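Side-chain contact in pentalenene synthase (Streptomyces chartreusis NRRL 3882, PDB 6Q4S), which probably converts (2E,6E)-farnesyl diphosphate to the bicyclic sesquiterpenol 7-epi-alpha-eudesmol by a magnesium-dependent 1,10-cyclization: residues 290-293 against 294-297. Numbering follows the deposited sequence.
Sequences ERDR and VRMG
Glu290 to Arg293 hand their carbonyls to the amides of Val294 to Gly297 in four successive i to i+4 alpha-helical hydrogen bonds. Val294 N meets Glu290 O at 3.0 Å almost head-on. The bond from Met296 N to Asp292 O is more bent, 136° at the oxygen, and its donor stands above the carbonyl plane. Around that same oxygen the side chains gather: Met296 CG lies 3.5 Å from Asp292 O, and the oxygen sits over one face of the Arg295 guanidinium, towards its rim.

Asp292 and Arg295, three residues apart on the outer side of the helix, are modelled as a salt bridge, OD1 against NH2, but so close that its detail is doubtful. The aspartate CG lies anti to the backbone N (chi1 179°), which swings the carboxylate forward along the helix, while the arginine chain bends at chi3, across the helix surface towards the carboxylate. The carboxylate and guanidinium planes are 46° apart. Through NH1, Arg295 also makes a salt bridge to Glu299, one turn on. Met296 brings CE to 3.6 Å from Asp292 OD2 and, from Arg293 CG, to a looser 4.1 Å.

This is the early part of helix 288-313, away from the probable metal and diphosphate-substrate sites. Val294 packs against Val277, Met280 and Cys281 of helix 252-284, and Arg291 reaches Asp282 in a salt bridge to that same helix. On the loop that precedes helix 200-203, Arg293 NE bonds to Glu197 O and Met296 touches Phe196.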
loop_
_atom_site.group_PDB
_atom_site.type_symbol
_atom_site.label_atom_id
_atom_site.label_comp_id
_atom_site.label_asym_id
_atom_site.label_seq_id
_atom_site.Cartn_x
_atom_site.Cartn_y
_atom_site.Cartn_z
ATOM N N GLU A 290 -11.168 23.803 -2.193
ATOM C CA GLU A 290 -10.652 22.634 -2.902
ATOM C C GLU A 290 -9.615 23.057 -3.982
ATOM O O GLU A 290 -8.490 22.514 -4.005
ATOM C CB GLU A 290 -11.794 21.817 -3.514
ATOM C CG GLU A 290 -12.622 21.128 -2.424
ATOM C CD GLU A 290 -13.955 20.534 -2.877
ATOM O OE1 GLU A 290 -14.543 20.913 -3.944
ATOM O OE2 GLU A 290 -14.427 19.656 -2.137
ATOM N N ARG A 291 -9.974 24.040 -4.830
ATOM C CA ARG A 291 -9.027 24.608 -5.828
ATOM C C ARG A 291 -7.748 25.029 -5.213
ATOM O O ARG A 291 -6.661 24.788 -5.791
ATOM C CB ARG A 291 -9.580 25.826 -6.561
ATOM C CG ARG A 291 -10.536 25.465 -7.658
ATOM C CD ARG A 291 -11.447 26.642 -8.057
ATOM N NE ARG A 291 -12.452 26.091 -8.948
ATOM C CZ ARG A 291 -12.343 25.973 -10.271
ATOM N NH1 ARG A 291 -11.284 26.414 -10.939
ATOM N NH2 ARG A 291 -13.318 25.380 -10.933
ATOM N N ASP A 292 -7.857 25.680 -4.057
ATOM C CA ASP A 292 -6.683 26.148 -3.327
ATOM C C ASP A 292 -5.764 25.005 -2.826
ATOM O O ASP A 292 -4.530 25.190 -2.667
ATOM C CB ASP A 292 -7.113 26.994 -2.122
ATOM C CG ASP A 292 -5.927 27.499 -1.312
ATOM O OD1 ASP A 292 -5.125 28.236 -1.910
ATOM O OD2 ASP A 292 -5.760 27.148 -0.099
ATOM N N ARG A 293 -6.381 23.883 -2.472
ATOM C CA ARG A 293 -5.651 22.704 -1.982
ATOM C C ARG A 293 -4.923 22.021 -3.173
ATOM O O ARG A 293 -3.788 21.609 -3.022
ATOM C CB ARG A 293 -6.605 21.737 -1.227
ATOM C CG ARG A 293 -7.015 22.266 0.176
ATOM C CD ARG A 293 -8.376 21.684 0.617
ATOM N NE ARG A 293 -8.374 20.220 0.518
ATOM C CZ ARG A 293 -9.427 19.417 0.416
ATOM N NH1 ARG A 293 -10.668 19.876 0.425
ATOM N NH2 ARG A 293 -9.237 18.104 0.319
ATOM N N VAL A 294 -5.607 21.928 -4.312
ATOM C CA VAL A 294 -4.991 21.553 -5.599
ATOM C C VAL A 294 -3.757 22.371 -5.944
ATOM O O VAL A 294 -2.599 21.814 -6.139
ATOM C CB VAL A 294 -6.023 21.562 -6.736
ATOM C CG1 VAL A 294 -5.355 21.370 -8.115
ATOM C CG2 VAL A 294 -7.012 20.441 -6.520
ATOM N N ARG A 295 -3.939 23.685 -5.927
ATOM C CA ARG A 295 -2.835 24.606 -6.192
ATOM C C ARG A 295 -1.668 24.325 -5.275
ATOM O O ARG A 295 -0.527 24.265 -5.735
ATOM C CB ARG A 295 -3.276 26.090 -6.117
ATOM C CG ARG A 295 -2.130 27.092 -6.259
ATOM C CD ARG A 295 -2.532 28.565 -6.059
ATOM N NE ARG A 295 -3.090 28.783 -4.720
ATOM C CZ ARG A 295 -2.390 28.803 -3.578
ATOM N NH1 ARG A 295 -1.065 28.651 -3.538
ATOM N NH2 ARG A 295 -3.029 28.993 -2.434
ATOM N N MET A 296 -1.921 24.106 -3.977
ATOM C CA MET A 296 -0.822 23.758 -3.070
ATOM C C MET A 296 -0.133 22.395 -3.433
ATOM O O MET A 296 1.083 22.232 -3.224
ATOM C CB MET A 296 -1.305 23.728 -1.596
ATOM C CG MET A 296 -1.516 25.126 -0.978
ATOM S SD MET A 296 -1.927 25.137 0.814
ATOM C CE MET A 296 -3.571 24.403 0.706
ATOM N N GLY A 297 -0.953 21.464 -3.879
ATOM C CA GLY A 297 -0.489 20.167 -4.438
ATOM C C GLY A 297 0.497 20.328 -5.578
ATOM O O GLY A 297 1.581 19.713 -5.598
#